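C-domain type II peptide synthetase (Streptomyces globisporus, PDB 4ZXW) belongs to the condensation-domain family of type II peptide synthetases, built as two lobes with a cleft between them. Local coordinates at residues A[49-54]-A[150-155]; A[272-277]-A[324-329]; A[292-297]-A[370-375]. All coordinates share one frame; numbering follows the deposited sequence.

Interaction 1 of 3, residues A[49-54]-A[150-155]. With GLC (alpha-D-glucopyranose), chain C.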
ATOM      1  N   VAL A  49      -7.280  -4.521  -1.581  1.00 23.32           N
ATOM      2  CA  VAL A  49      -8.705  -4.223  -1.730  1.00 29.85           C
ATOM      3  C   VAL A  49      -8.985  -2.713  -1.788  1.00 32.18           C
ATOM      4  O   VAL A  49      -8.230  -1.902  -1.271  1.00 33.62           O
ATOM      5  CB  VAL A  49      -9.538  -4.845  -0.585  1.00 31.74           C
ATOM      6  CG1 VAL A  49      -9.295  -6.313  -0.519  1.00 24.60           C
ATOM      7  CG2 VAL A  49      -9.163  -4.223   0.742  1.00 31.12           C
ATOM      8  N   GLY A  50     -10.094  -2.377  -2.430  1.00 31.75           N
ATOM      9  CA  GLY A  50     -10.676  -1.054  -2.396  1.00 30.53           C
ATOM     10  C   GLY A  50     -12.190  -1.196  -2.239  1.00 26.66           C
ATOM     11  O   GLY A  50     -12.823  -2.057  -2.870  1.00 31.85           O
ATOM     12  N   ALA A  51     -12.745  -0.392  -1.343  1.00 25.04           N
ATOM     13  CA  ALA A  51     -14.171  -0.365  -1.084  1.00 26.37           C
ATOM     14  C   ALA A  51     -14.729   1.041  -1.315  1.00 23.72           C
ATOM     15  O   ALA A  51     -14.165   2.039  -0.844  1.00 24.57           O
ATOM     16  CB  ALA A  51     -14.452  -0.821   0.311  1.00 26.73           C
ATOM     17  N   TRP A  52     -15.819   1.104  -2.061  1.00 19.46           N
ATOM     18  CA  TRP A  52     -16.515   2.340  -2.347  1.00 22.40           C
ATOM     19  C   TRP A  52     -17.966   2.247  -1.935  1.00 22.82           C
ATOM     20  O   TRP A  52     -18.608   1.233  -2.120  1.00 29.31           O
ATOM     21  CB  TRP A  52     -16.449   2.665  -3.822  1.00 25.97           C
ATOM     22  CG  TRP A  52     -15.114   3.068  -4.277  1.00 25.73           C
ATOM     23  CD1 TRP A  52     -14.685   4.323  -4.485  1.00 25.89           C
ATOM     24  CD2 TRP A  52     -14.019   2.203  -4.589  1.00 25.72           C
ATOM     25  NE1 TRP A  52     -13.399   4.308  -4.917  1.00 27.60           N
ATOM     26  CE2 TRP A  52     -12.960   3.013  -4.981  1.00 21.82           C
ATOM     27  CE3 TRP A  52     -13.830   0.820  -4.561  1.00 30.53           C
ATOM     28  CZ2 TRP A  52     -11.711   2.493  -5.345  1.00 34.57           C
ATOM     29  CZ3 TRP A  52     -12.585   0.302  -4.934  1.00 29.88           C
ATOM     30  CH2 TRP A  52     -11.555   1.129  -5.313  1.00 23.61           C
ATOM     31  N   ARG A  53     -18.461   3.329  -1.367  1.00 21.11           N
ATOM     32  CA  ARG A  53     -19.847   3.460  -1.022  1.00 24.77           C
ATOM     33  C   ARG A  53     -20.494   3.990  -2.292  1.00 26.03           C
ATOM     34  O   ARG A  53     -20.014   4.959  -2.876  1.00 26.26           O
ATOM     35  CB  ARG A  53     -20.006   4.412   0.171  1.00 26.49           C
ATOM     36  CG  ARG A  53     -21.388   4.473   0.843  1.00 31.07           C
ATOM     37  CD  ARG A  53     -21.628   3.208   1.638  1.00 49.78           C
ATOM     38  NE  ARG A  53     -22.946   3.205   2.270  1.00 49.37           N
ATOM     39  CZ  ARG A  53     -23.200   3.681   3.483  1.00 33.51           C
ATOM     40  NH1 ARG A  53     -24.428   3.617   3.966  1.00 33.47           N
ATOM     41  NH2 ARG A  53     -22.236   4.196   4.219  1.00 35.66           N
ATOM     42  N   LEU A  54     -21.523   3.308  -2.753  1.00 26.88           N
ATOM     43  CA  LEU A  54     -22.255   3.684  -3.967  1.00 30.84           C
ATOM     44  C   LEU A  54     -23.650   4.190  -3.617  1.00 27.61           C
ATOM     45  O   LEU A  54     -24.375   3.506  -2.896  1.00 24.63           O
ATOM     46  CB  LEU A  54     -22.377   2.487  -4.913  1.00 27.34           C
ATOM     47  CG  LEU A  54     -21.095   1.809  -5.369  1.00 29.21           C
ATOM     48  CD1 LEU A  54     -21.415   0.862  -6.533  1.00 29.88           C
ATOM     49  CD2 LEU A  54     -20.052   2.824  -5.774  1.00 29.93           C
ATOM     50  N   VAL A 150     -22.122  -1.113  -0.971  1.00 20.16           N
ATOM     51  CA  VAL A 150     -20.661  -1.047  -0.873  1.00 22.49           C
ATOM     52  C   VAL A 150     -20.046  -1.906  -1.975  1.00 18.89           C
ATOM     53  O   VAL A 150     -20.359  -3.076  -2.099  1.00 23.80           O
ATOM     54  CB  VAL A 150     -20.178  -1.492   0.507  1.00 20.18           C
ATOM     55  CG1 VAL A 150     -18.682  -1.483   0.531  1.00 36.53           C
ATOM     56  CG2 VAL A 150     -20.705  -0.567   1.554  1.00105.08           C
ATOM     57  N   LEU A 151     -19.183  -1.330  -2.802  1.00 23.21           N
ATOM     58  CA  LEU A 151     -18.534  -2.116  -3.837  1.00 24.62           C
ATOM     59  C   LEU A 151     -17.096  -2.441  -3.417  1.00 27.87           C
ATOM     60  O   LEU A 151     -16.313  -1.547  -3.121  1.00 25.37           O
ATOM     61  CB  LEU A 151     -18.549  -1.377  -5.166  1.00 23.20           C
ATOM     62  CG  LEU A 151     -17.712  -2.054  -6.272  1.00 29.95           C
ATOM     63  CD1 LEU A 151     -18.260  -3.464  -6.688  1.00 30.66           C
ATOM     64  CD2 LEU A 151     -17.615  -1.165  -7.473  1.00 25.50           C
ATOM     65  N   VAL A 152     -16.778  -3.730  -3.378  1.00 21.43           N
ATOM     66  CA  VAL A 152     -15.466  -4.204  -2.996  1.00 25.80           C
ATOM     67  C   VAL A 152     -14.731  -4.788  -4.192  1.00 26.71           C
ATOM     68  O   VAL A 152     -15.213  -5.705  -4.866  1.00 24.31           O
ATOM     69  CB  VAL A 152     -15.569  -5.236  -1.901  1.00 18.38           C
ATOM     70  CG1 VAL A 152     -14.176  -5.667  -1.460  1.00 27.69           C
ATOM     71  CG2 VAL A 152     -16.345  -4.665  -0.712  1.00 21.60           C
ATOM     72  N   LEU A 153     -13.563  -4.233  -4.457  1.00 26.42           N
ATOM     73  CA  LEU A 153     -12.669  -4.759  -5.466  1.00 21.85           C
ATOM     74  C   LEU A 153     -11.426  -5.296  -4.780  1.00 26.89           C
ATOM     75  O   LEU A 153     -10.892  -4.690  -3.833  1.00 19.60           O
ATOM     76  CB  LEU A 153     -12.281  -3.683  -6.476  1.00 19.72           C
ATOM     77  CG  LEU A 153     -13.478  -2.968  -7.116  1.00 19.02           C
ATOM     78  CD1 LEU A 153     -12.919  -1.938  -8.065  1.00 25.34           C
ATOM     79  CD2 LEU A 153     -14.362  -3.924  -7.870  1.00 24.92           C
ATOM     80  N   ILE A 154     -10.975  -6.436  -5.276  1.00 18.62           N
ATOM     81  CA  ILE A 154      -9.764  -7.053  -4.768  1.00 18.34           C
ATOM     82  C   ILE A 154      -8.943  -7.481  -5.987  1.00 19.02           C
ATOM     83  O   ILE A 154      -9.484  -7.940  -6.976  1.00 19.19           O
ATOM     84  CB  ILE A 154     -10.088  -8.198  -3.805  1.00 20.03           C
ATOM     85  CG1 ILE A 154      -8.818  -8.745  -3.188  1.00 24.43           C
ATOM     86  CG2 ILE A 154     -10.870  -9.335  -4.519  1.00 24.79           C
ATOM     87  CD1 ILE A 154      -9.053  -9.805  -2.151  1.00 30.05           C
ATOM     88  N   ALA A 155      -7.646  -7.200  -5.944  1.00 21.93           N
ATOM     89  CA  ALA A 155      -6.764  -7.410  -7.081  1.00 18.64           C
ATOM     90  C   ALA A 155      -5.446  -7.992  -6.583  1.00 20.21           C
ATOM     91  O   ALA A 155      -5.034  -7.684  -5.470  1.00 18.43           O
ATOM     92  CB  ALA A 155      -6.507  -6.099  -7.822  1.00 21.04           C
TER
HETATM   93  C1  GLC C   1      -5.439  -0.202   2.032  1.00 25.44           C
HETATM   94  C2  GLC C   1      -5.785  -1.405   1.162  1.00 31.75           C
HETATM   95  C3  GLC C   1      -5.337  -2.729   1.768  1.00 24.55           C
HETATM   96  C4  GLC C   1      -3.865  -2.631   2.121  1.00 27.53           C
HETATM   97  C5  GLC C   1      -3.604  -1.406   3.013  1.00 33.12           C
HETATM   98  C6  GLC C   1      -2.100  -1.313   3.312  1.00 30.75           C
HETATM   99  O2  GLC C   1      -7.192  -1.467   0.988  1.00 33.13           O
HETATM  100  O3  GLC C   1      -5.520  -3.743   0.771  1.00 31.01           O
HETATM  101  O4  GLC C   1      -3.464  -3.836   2.789  1.00 32.32           O
HETATM  102  O5  GLC C   1      -4.065  -0.192   2.386  1.00 29.18           O
HETATM  103  O6  GLC C   1      -1.425  -0.977   2.096  1.00 28.11           O
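Trp-52 sets its CG anti to the carbonyl carbon (chi1 -71°), which swings the indole back over Gly-50 and toward Leu-153. There CZ3 of Trp-52 touches CD1 of Leu-153 at 3.9 Å, the two side chains crossing at about a right angle. Leu-153 uses the same kind of first torsion (chi1 -53°) to bring its branch in. CZ3 of Trp-52 also comes within 3.4 Å of CA of Gly-50, a place open to the indole because glycine has no side chain. At the other end of the pair, CD1 of Leu-54 reaches CB of Leu-151.

On the face opposite the indole, CG1 of Val-49 presses on CG1 of Ile-154 at 3.6 Å, while CD of Arg-53 rests on CG2 of Val-150. The backbones run as antiparallel strands at the centre of the six-stranded mixed sheet of one lobe, with Gly-50/Leu-153 and Trp-52/Leu-151 as hydrogen-bonded pairs; the shortest of the four bonds goes from Leu-151 N to Trp-52 O at 2.7 Å. The Val-49 end carries the sugar: its N donates to O3 of the bound alpha-D-glucopyranose (3.0 Å). O2 of the sugar also meets Val-49 O, but so closely that the exact length is doubtful.

The guanidinium of Arg-53 is held by salt bridges to Asp-148 and Glu-110. Helix 162-179 covers the face of Trp-52, Leu-151 and Leu-153, helix 110-126 covers that of Val-49, Ala-51 and Val-152, and within the mixed sheet the pair is flanked by strands 137-143 and 388-392.

Interaction 2 of 3, residues A[272-277]-A[324-329]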
ATOM      1  N   MET A 272       4.727  12.141  10.693  1.00 31.97           N
ATOM      2  CA  MET A 272       4.372  10.807  11.219  1.00 22.83           C
ATOM      3  C   MET A 272       5.569   9.857  11.206  1.00 19.44           C
ATOM      4  O   MET A 272       5.818   9.086  12.156  1.00 23.87           O
ATOM      5  CB  MET A 272       3.223  10.200  10.404  1.00 24.98           C
ATOM      6  CG  MET A 272       2.023  11.105  10.145  1.00 32.32           C
ATOM      7  SD  MET A 272       0.759  11.006  11.397  1.00 44.81           S
ATOM      8  CE  MET A 272       0.001   9.424  11.069  1.00 58.70           C
ATOM      9  N   PHE A 273       6.334   9.913  10.129  1.00 19.63           N
ATOM     10  CA  PHE A 273       7.556   9.133  10.063  1.00 18.76           C
ATOM     11  C   PHE A 273       8.543   9.514  11.178  1.00 30.13           C
ATOM     12  O   PHE A 273       9.145   8.635  11.821  1.00 24.82           O
ATOM     13  CB  PHE A 273       8.175   9.327   8.691  1.00 24.62           C
ATOM     14  CG  PHE A 273       9.378   8.469   8.441  1.00 33.16           C
ATOM     15  CD1 PHE A 273       9.255   7.107   8.327  1.00 39.51           C
ATOM     16  CD2 PHE A 273      10.622   9.030   8.300  1.00 36.86           C
ATOM     17  CE1 PHE A 273      10.362   6.321   8.085  1.00 44.84           C
ATOM     18  CE2 PHE A 273      11.719   8.246   8.058  1.00 41.25           C
ATOM     19  CZ  PHE A 273      11.584   6.889   7.956  1.00 32.15           C
ATOM     20  N   ALA A 274       8.693  10.824  11.420  1.00 25.21           N
ATOM     21  CA  ALA A 274       9.607  11.315  12.456  1.00 21.55           C
ATOM     22  C   ALA A 274       9.210  10.781  13.811  1.00 21.82           C
ATOM     23  O   ALA A 274      10.064  10.346  14.592  1.00 22.48           O
ATOM     24  CB  ALA A 274       9.633  12.845  12.479  1.00 29.99           C
ATOM     25  N   ALA A 275       7.905  10.775  14.088  1.00 21.48           N
ATOM     26  CA  ALA A 275       7.430  10.196  15.332  1.00 25.05           C
ATOM     27  C   ALA A 275       7.794   8.694  15.387  1.00 30.02           C
ATOM     28  O   ALA A 275       8.198   8.194  16.441  1.00 30.78           O
ATOM     29  CB  ALA A 275       5.971  10.399  15.473  1.00 23.37           C
ATOM     30  N   TYR A 276       7.712   7.994  14.254  1.00 20.25           N
ATOM     31  CA  TYR A 276       8.041   6.558  14.236  1.00 27.50           C
ATOM     32  C   TYR A 276       9.525   6.395  14.570  1.00 27.28           C
ATOM     33  O   TYR A 276       9.911   5.516  15.347  1.00 24.26           O
ATOM     34  CB  TYR A 276       7.696   5.904  12.861  1.00 23.59           C
ATOM     35  CG  TYR A 276       7.938   4.427  12.812  1.00 22.77           C
ATOM     36  CD1 TYR A 276       7.312   3.602  13.707  1.00 24.87           C
ATOM     37  CD2 TYR A 276       8.774   3.851  11.862  1.00 23.52           C
ATOM     38  CE1 TYR A 276       7.500   2.240  13.685  1.00 23.46           C
ATOM     39  CE2 TYR A 276       8.980   2.461  11.830  1.00 22.54           C
ATOM     40  CZ  TYR A 276       8.332   1.680  12.753  1.00 25.16           C
ATOM     41  OH  TYR A 276       8.473   0.328  12.773  1.00 31.98           O
ATOM     42  N   GLN A 277      10.360   7.266  14.012  1.00 25.96           N
ATOM     43  CA  GLN A 277      11.793   7.204  14.317  1.00 29.16           C
ATOM     44  C   GLN A 277      12.036   7.439  15.799  1.00 26.34           C
ATOM     45  O   GLN A 277      12.846   6.751  16.416  1.00 31.03           O
ATOM     46  CB  GLN A 277      12.569   8.224  13.497  1.00 32.24           C
ATOM     47  CG  GLN A 277      12.543   7.904  12.029  1.00 36.73           C
ATOM     48  CD  GLN A 277      13.139   8.999  11.205  1.00 49.32           C
ATOM     49  OE1 GLN A 277      12.529  10.040  11.020  1.00 57.86           O
ATOM     50  NE2 GLN A 277      14.340   8.784  10.719  1.00 63.85           N
ATOM     51  N   ALA A 324      17.700  18.057  19.599  1.00 38.12           N
ATOM     52  CA  ALA A 324      17.274  18.651  20.851  1.00 42.69           C
ATOM     53  C   ALA A 324      15.750  18.707  20.988  1.00 42.34           C
ATOM     54  O   ALA A 324      15.243  19.073  22.053  1.00 46.50           O
ATOM     55  CB  ALA A 324      17.888  20.060  20.992  1.00 35.71           C
ATOM     56  N   SER A 325      15.022  18.331  19.934  1.00 43.04           N
ATOM     57  CA  SER A 325      13.565  18.384  19.973  1.00 33.80           C
ATOM     58  C   SER A 325      12.899  17.607  18.845  1.00 30.37           C
ATOM     59  O   SER A 325      13.516  17.308  17.816  1.00 30.36           O
ATOM     60  CB  SER A 325      13.084  19.831  19.888  1.00 31.00           C
ATOM     61  OG  SER A 325      13.317  20.324  18.576  1.00 39.20           O
ATOM     62  N   PHE A 326      11.616  17.316  19.024  1.00 35.86           N
ATOM     63  CA  PHE A 326      10.864  16.715  17.946  1.00 30.66           C
ATOM     64  C   PHE A 326      10.961  17.547  16.670  1.00 33.28           C
ATOM     65  O   PHE A 326      11.098  16.990  15.576  1.00 30.61           O
ATOM     66  CB  PHE A 326       9.404  16.532  18.314  1.00 31.07           C
ATOM     67  CG  PHE A 326       8.633  15.835  17.232  1.00 32.04           C
ATOM     68  CD1 PHE A 326       8.977  14.543  16.852  1.00 35.89           C
ATOM     69  CD2 PHE A 326       7.621  16.478  16.560  1.00 26.79           C
ATOM     70  CE1 PHE A 326       8.294  13.878  15.820  1.00 34.37           C
ATOM     71  CE2 PHE A 326       6.937  15.842  15.534  1.00 27.78           C
ATOM     72  CZ  PHE A 326       7.290  14.522  15.164  1.00 29.77           C
ATOM     73  N   ARG A 327      10.927  18.875  16.786  1.00 31.89           N
ATOM     74  CA  ARG A 327      11.025  19.694  15.576  1.00 35.35           C
ATOM     75  C   ARG A 327      12.307  19.400  14.792  1.00 36.33           C
ATOM     76  O   ARG A 327      12.274  19.347  13.568  1.00 32.92           O
ATOM     77  CB  ARG A 327      10.969  21.183  15.881  1.00 40.78           C
ATOM     78  CG  ARG A 327      10.822  22.003  14.597  1.00 40.91           C
ATOM     79  CD  ARG A 327      10.585  23.474  14.859  1.00 44.62           C
ATOM     80  NE  ARG A 327       9.441  23.731  15.725  1.00 42.67           N
ATOM     81  CZ  ARG A 327       8.194  23.896  15.296  1.00 39.84           C
ATOM     82  NH1 ARG A 327       7.910  23.823  14.000  1.00 38.04           N
ATOM     83  NH2 ARG A 327       7.231  24.130  16.173  1.00 35.59           N
ATOM     84  N   GLU A 328      13.430  19.213  15.483  1.00 36.26           N
ATOM     85  CA  GLU A 328      14.693  18.904  14.796  1.00 34.66           C
ATOM     86  C   GLU A 328      14.616  17.571  14.076  1.00 29.96           C
ATOM     87  O   GLU A 328      15.115  17.442  12.949  1.00 31.40           O
ATOM     88  CB  GLU A 328      15.883  18.874  15.764  1.00 39.87           C
ATOM     89  CG  GLU A 328      16.130  20.209  16.448  1.00 48.10           C
ATOM     90  CD  GLU A 328      17.505  20.336  17.106  1.00 50.40           C
ATOM     91  OE1 GLU A 328      17.666  21.303  17.870  1.00 51.64           O
ATOM     92  OE2 GLU A 328      18.421  19.498  16.865  1.00 38.34           O
ATOM     93  N   VAL A 329      14.005  16.576  14.722  1.00 29.84           N
ATOM     94  CA  VAL A 329      13.793  15.273  14.082  1.00 27.14           C
ATOM     95  C   VAL A 329      13.039  15.451  12.755  1.00 26.78           C
ATOM     96  O   VAL A 329      13.470  14.968  11.720  1.00 30.88           O
ATOM     97  CB  VAL A 329      13.009  14.289  15.003  1.00 33.12           C
ATOM     98  CG1 VAL A 329      12.811  12.947  14.322  1.00 24.32           C
ATOM     99  CG2 VAL A 329      13.729  14.067  16.323  1.00 33.36           C
TER
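A helix-helix contact of the condensation domain, between the middle of helix 268-284 and the first turn of helix 326-342, is made by Ala-274 and Ala-275 against Phe-326 and Val-329. Ala-274 points toward the other segment, and its CB is shared by two partners: CG1 of Val-329 at 3.7 Å and CE1 of Phe-326, also at 3.7 Å. Phe-326 reaches across because its CG stands anti to the backbone N (chi1 -177°), carrying the ring out to the neighbouring helix. There the edge of the ring, led by CE1, meets Ala-275 N in the ring plane at 3.6 Å. CB of Ala-275 lies a little farther from the same carbon, at 4.2 Å.

The second helix starts right at this point. Ser-325 is its N-cap: OG accepts from Glu-328 N at 3.3 Å. Glu-328 in turn receives Ala-324 N on OE2, a 3.2 Å bond that comes from above the carboxylate plane. The small alanine side chains let the two helices come close, with 6.0 Å between CA of Ala-274 and CA of Val-329.

Gln-277 continues the contact one turn on, its amide bonded to Thr-333 through OE1 and to Thr-318 through NE2. Helix 435-454 also packs here, Leu-449 against Ala-275 and Ala-452 against Phe-326, and Arg-327 makes a salt bridge to Asp-457.

Interaction 3 of 3, residues A[292-297]-A[370-375]. With 4T7 ((1R)-1-(naphthalen-2-yl)ethane-1,2-diol), chain E.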
ATOM      1  N   PRO A 292      12.748   1.832   5.568  1.00 24.09           N
ATOM      2  CA  PRO A 292      12.230   2.011   4.218  1.00 22.34           C
ATOM      3  C   PRO A 292      10.787   2.485   4.233  1.00 26.30           C
ATOM      4  O   PRO A 292      10.036   2.261   5.192  1.00 21.28           O
ATOM      5  CB  PRO A 292      12.343   0.612   3.610  1.00 29.46           C
ATOM      6  CG  PRO A 292      12.196  -0.298   4.781  1.00 32.66           C
ATOM      7  CD  PRO A 292      12.793   0.419   5.968  1.00 31.10           C
ATOM      8  N   THR A 293      10.436   3.217   3.190  1.00 28.01           N
ATOM      9  CA  THR A 293       9.062   3.515   2.906  1.00 31.17           C
ATOM     10  C   THR A 293       8.789   2.928   1.522  1.00 29.86           C
ATOM     11  O   THR A 293       9.672   2.344   0.906  1.00 29.36           O
ATOM     12  CB  THR A 293       8.771   5.053   2.965  1.00 39.56           C
ATOM     13  OG1 THR A 293       7.355   5.309   2.877  1.00 32.61           O
ATOM     14  CG2 THR A 293       9.476   5.776   1.868  1.00 39.35           C
ATOM     15  N   PHE A 294       7.546   3.033   1.075  1.00 24.98           N
ATOM     16  CA  PHE A 294       7.223   2.848  -0.327  1.00 33.17           C
ATOM     17  C   PHE A 294       6.870   4.181  -0.938  1.00 27.56           C
ATOM     18  O   PHE A 294       5.961   4.828  -0.464  1.00 28.40           O
ATOM     19  CB  PHE A 294       6.053   1.879  -0.492  1.00 23.95           C
ATOM     20  CG  PHE A 294       6.445   0.464  -0.403  1.00 21.85           C
ATOM     21  CD1 PHE A 294       7.196  -0.128  -1.419  1.00 23.55           C
ATOM     22  CD2 PHE A 294       6.073  -0.298   0.692  1.00 30.25           C
ATOM     23  CE1 PHE A 294       7.536  -1.482  -1.361  1.00 23.71           C
ATOM     24  CE2 PHE A 294       6.434  -1.653   0.768  1.00 35.79           C
ATOM     25  CZ  PHE A 294       7.169  -2.241  -0.265  1.00 24.42           C
ATOM     26  N   SER A 295       7.625   4.619  -1.943  1.00 22.64           N
ATOM     27  CA  SER A 295       7.205   5.769  -2.712  1.00 29.05           C
ATOM     28  C   SER A 295       6.131   5.308  -3.692  1.00 24.69           C
ATOM     29  O   SER A 295       5.950   4.110  -3.884  1.00 25.50           O
ATOM     30  CB  SER A 295       8.390   6.408  -3.456  1.00 28.43           C
ATOM     31  OG  SER A 295       8.627   5.706  -4.656  1.00 37.17           O
ATOM     32  N   GLY A 296       5.426   6.261  -4.299  1.00 22.49           N
ATOM     33  CA  GLY A 296       4.314   5.958  -5.180  1.00 22.42           C
ATOM     34  C   GLY A 296       4.812   5.469  -6.526  1.00 26.39           C
ATOM     35  O   GLY A 296       4.134   4.698  -7.211  1.00 27.95           O
ATOM     36  N   GLY A 297       6.007   5.919  -6.899  1.00 20.55           N
ATOM     37  CA  GLY A 297       6.706   5.376  -8.056  1.00 24.16           C
ATOM     38  C   GLY A 297       6.076   5.832  -9.362  1.00 30.91           C
ATOM     39  O   GLY A 297       6.367   5.292 -10.432  1.00 31.14           O
ATOM     40  N   VAL A 370       8.350  -1.312   7.620  1.00 26.38           N
ATOM     41  CA  VAL A 370       8.200  -0.335   6.570  1.00 30.27           C
ATOM     42  C   VAL A 370       7.181   0.661   7.085  1.00 23.94           C
ATOM     43  O   VAL A 370       6.183   0.289   7.678  1.00 22.11           O
ATOM     44  CB  VAL A 370       7.719  -1.000   5.244  1.00 30.46           C
ATOM     45  CG1 VAL A 370       7.476   0.012   4.178  1.00 25.10           C
ATOM     46  CG2 VAL A 370       8.695  -2.062   4.755  1.00 30.53           C
ATOM     47  N   PHE A 371       7.406   1.928   6.831  1.00 24.95           N
ATOM     48  CA  PHE A 371       6.445   2.941   7.229  1.00 24.34           C
ATOM     49  C   PHE A 371       6.068   3.746   5.988  1.00 24.74           C
ATOM     50  O   PHE A 371       6.929   4.377   5.377  1.00 23.72           O
ATOM     51  CB  PHE A 371       7.036   3.816   8.336  1.00 21.54           C
ATOM     52  CG  PHE A 371       6.041   4.718   8.991  1.00 22.77           C
ATOM     53  CD1 PHE A 371       5.606   5.855   8.357  1.00 28.92           C
ATOM     54  CD2 PHE A 371       5.563   4.433  10.253  1.00 26.99           C
ATOM     55  CE1 PHE A 371       4.704   6.713   8.976  1.00 34.21           C
ATOM     56  CE2 PHE A 371       4.668   5.267  10.868  1.00 29.37           C
ATOM     57  CZ  PHE A 371       4.237   6.415  10.225  1.00 30.63           C
ATOM     58  N   GLN A 372       4.791   3.685   5.597  1.00 25.19           N
ATOM     59  CA  GLN A 372       4.348   4.313   4.347  1.00 29.19           C
ATOM     60  C   GLN A 372       3.107   5.178   4.473  1.00 28.51           C
ATOM     61  O   GLN A 372       2.257   4.997   5.331  1.00 21.82           O
ATOM     62  CB  GLN A 372       4.050   3.263   3.251  1.00 28.38           C
ATOM     63  CG  GLN A 372       2.755   2.503   3.447  1.00 29.56           C
ATOM     64  CD  GLN A 372       2.411   1.544   2.295  1.00 36.49           C
ATOM     65  OE1 GLN A 372       3.226   1.266   1.405  1.00 33.41           O
ATOM     66  NE2 GLN A 372       1.179   1.032   2.322  1.00 31.56           N
ATOM     67  N   ALA A 373       3.004   6.097   3.537  1.00 36.47           N
ATOM     68  CA  ALA A 373       1.767   6.782   3.274  1.00 30.69           C
ATOM     69  C   ALA A 373       1.243   6.260   1.947  1.00 38.41           C
ATOM     70  O   ALA A 373       1.987   6.173   0.972  1.00 34.16           O
ATOM     71  CB  ALA A 373       1.961   8.273   3.225  1.00 26.04           C
ATOM     72  N   VAL A 374      -0.037   5.904   1.934  1.00 31.34           N
ATOM     73  CA  VAL A 374      -0.715   5.457   0.725  1.00 28.52           C
ATOM     74  C   VAL A 374      -0.769   6.556  -0.317  1.00 32.49           C
ATOM     75  O   VAL A 374      -1.230   7.656  -0.034  1.00 28.50           O
ATOM     76  CB  VAL A 374      -2.119   4.994   1.053  1.00 31.39           C
ATOM     77  CG1 VAL A 374      -2.841   4.542  -0.233  1.00 28.82           C
ATOM     78  CG2 VAL A 374      -2.048   3.904   2.098  1.00 30.91           C
ATOM     79  N   HIS A 375      -0.300   6.235  -1.518  1.00 36.16           N
ATOM     80  CA  HIS A 375      -0.330   7.149  -2.663  1.00 33.59           C
ATOM     81  C   HIS A 375      -1.541   6.866  -3.554  1.00 30.63           C
ATOM     82  O   HIS A 375      -1.599   5.830  -4.238  1.00 29.09           O
ATOM     83  CB  HIS A 375       0.970   7.012  -3.466  1.00 43.25           C
ATOM     84  CG  HIS A 375       1.084   7.961  -4.619  1.00 57.99           C
ATOM     85  ND1 HIS A 375       1.369   9.302  -4.460  1.00 64.96           N
ATOM     86  CD2 HIS A 375       0.984   7.753  -5.955  1.00 65.04           C
ATOM     87  CE1 HIS A 375       1.427   9.881  -5.647  1.00 67.02           C
ATOM     88  NE2 HIS A 375       1.198   8.962  -6.571  1.00 68.95           N
TER
HETATM   89  CAI 4T7 E 501       5.182  -4.762   2.329  1.00 23.59           C
HETATM   90  CAM 4T7 E 501       6.427  -5.227   2.778  1.00 25.69           C
HETATM   91  CAG 4T7 E 501       6.791  -5.070   4.113  1.00 21.53           C
HETATM   92  CAD 4T7 E 501       8.018  -5.561   4.578  1.00 28.19           C
HETATM   93  CAC 4T7 E 501       8.890  -6.219   3.709  1.00 30.52           C
HETATM   94  CAF 4T7 E 501       8.523  -6.382   2.371  1.00 26.20           C
HETATM   95  CAL 4T7 E 501       7.282  -5.903   1.912  1.00 30.51           C
HETATM   96  CAH 4T7 E 501       6.900  -6.061   0.578  1.00 27.27           C
HETATM   97  CAE 4T7 E 501       5.675  -5.561   0.141  1.00 27.68           C
HETATM   98  CAK 4T7 E 501       4.780  -4.918   0.997  1.00 33.42           C
HETATM   99  CAN 4T7 E 501       3.506  -4.421   0.486  1.00 37.72           C
HETATM  100  OAB 4T7 E 501       2.370  -4.635   1.363  1.00 48.82           O
HETATM  101  CAJ 4T7 E 501       3.544  -2.916   0.162  1.00 39.67           C
HETATM  102  OAA 4T7 E 501       2.273  -2.465  -0.345  1.00 47.61           O
HETATM  103  O   HOH W   1       5.323   6.728   1.772  1.00 29.62           O
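Phe-294 and Val-370 meet beside the bound (1R)-1-(naphthalen-2-yl)ethane-1,2-diol: CD2 of Phe-294 touches CG1 of Val-370 at 3.8 Å. Each also reaches the ligand, Phe-294 through CE2 against CAJ (3.2 Å) and Val-370 through CG2 against CAD of the naphthalene (3.6 Å), and NE2 of His-157 hydrogen-bonds it directly. OE1 of Gln-372 lies 3.3 Å from CD2 of Phe-294, with the amide and ring planes 70° apart.

The backbones behind these side chains run roughly parallel but splay by 30°. Phe-371 N donates to Pro-292 O at 3.1 Å; past that point a side chain takes over. Thr-293 turns OG1 anti to its own N (chi1 -171°) and donates to Phe-371 O at 2.7 Å. A water then bridges the two chains, donating to Thr-293 OG1 and Phe-294 O and accepting from Ala-373 N. The chains then close up, CA of Gly-296 lying 3.8 Å from CG of His-375.

Gln-372 NE2 is hydrogen-bonded to Ser-413 OG, which steadies the amide. The contact joins the two-stranded sheet 288-295/312-319 to the five-stranded sheet, in which 366-373 pairs with 410-416; Phe-269 of helix 268-284 packs on Thr-293, Phe-371 and Ala-373.

In the fold
Interactions 1 and 2 lie on opposite sides of the chain's centre, about 35 Å apart between centres, while interaction 3 is nearest the middle. All three are largely buried, though interaction 3 runs out to an exposed residue, His-375. Interaction 1 is regular sheet pairing, interaction 2 apolar helix packing, and interaction 3 two diverging strands joined by a hydroxyl and a water, with a ligand alongside. Interactions 2 and 3 belong together: their segments alternate along the chain, and CG of Tyr-276 lies 3.5 Å from CD2 of Phe-371. Interaction 1 closes earlier in the chain and touches neither, but alpha-D-glucopyranose reaches both Val-49 and Gln-372.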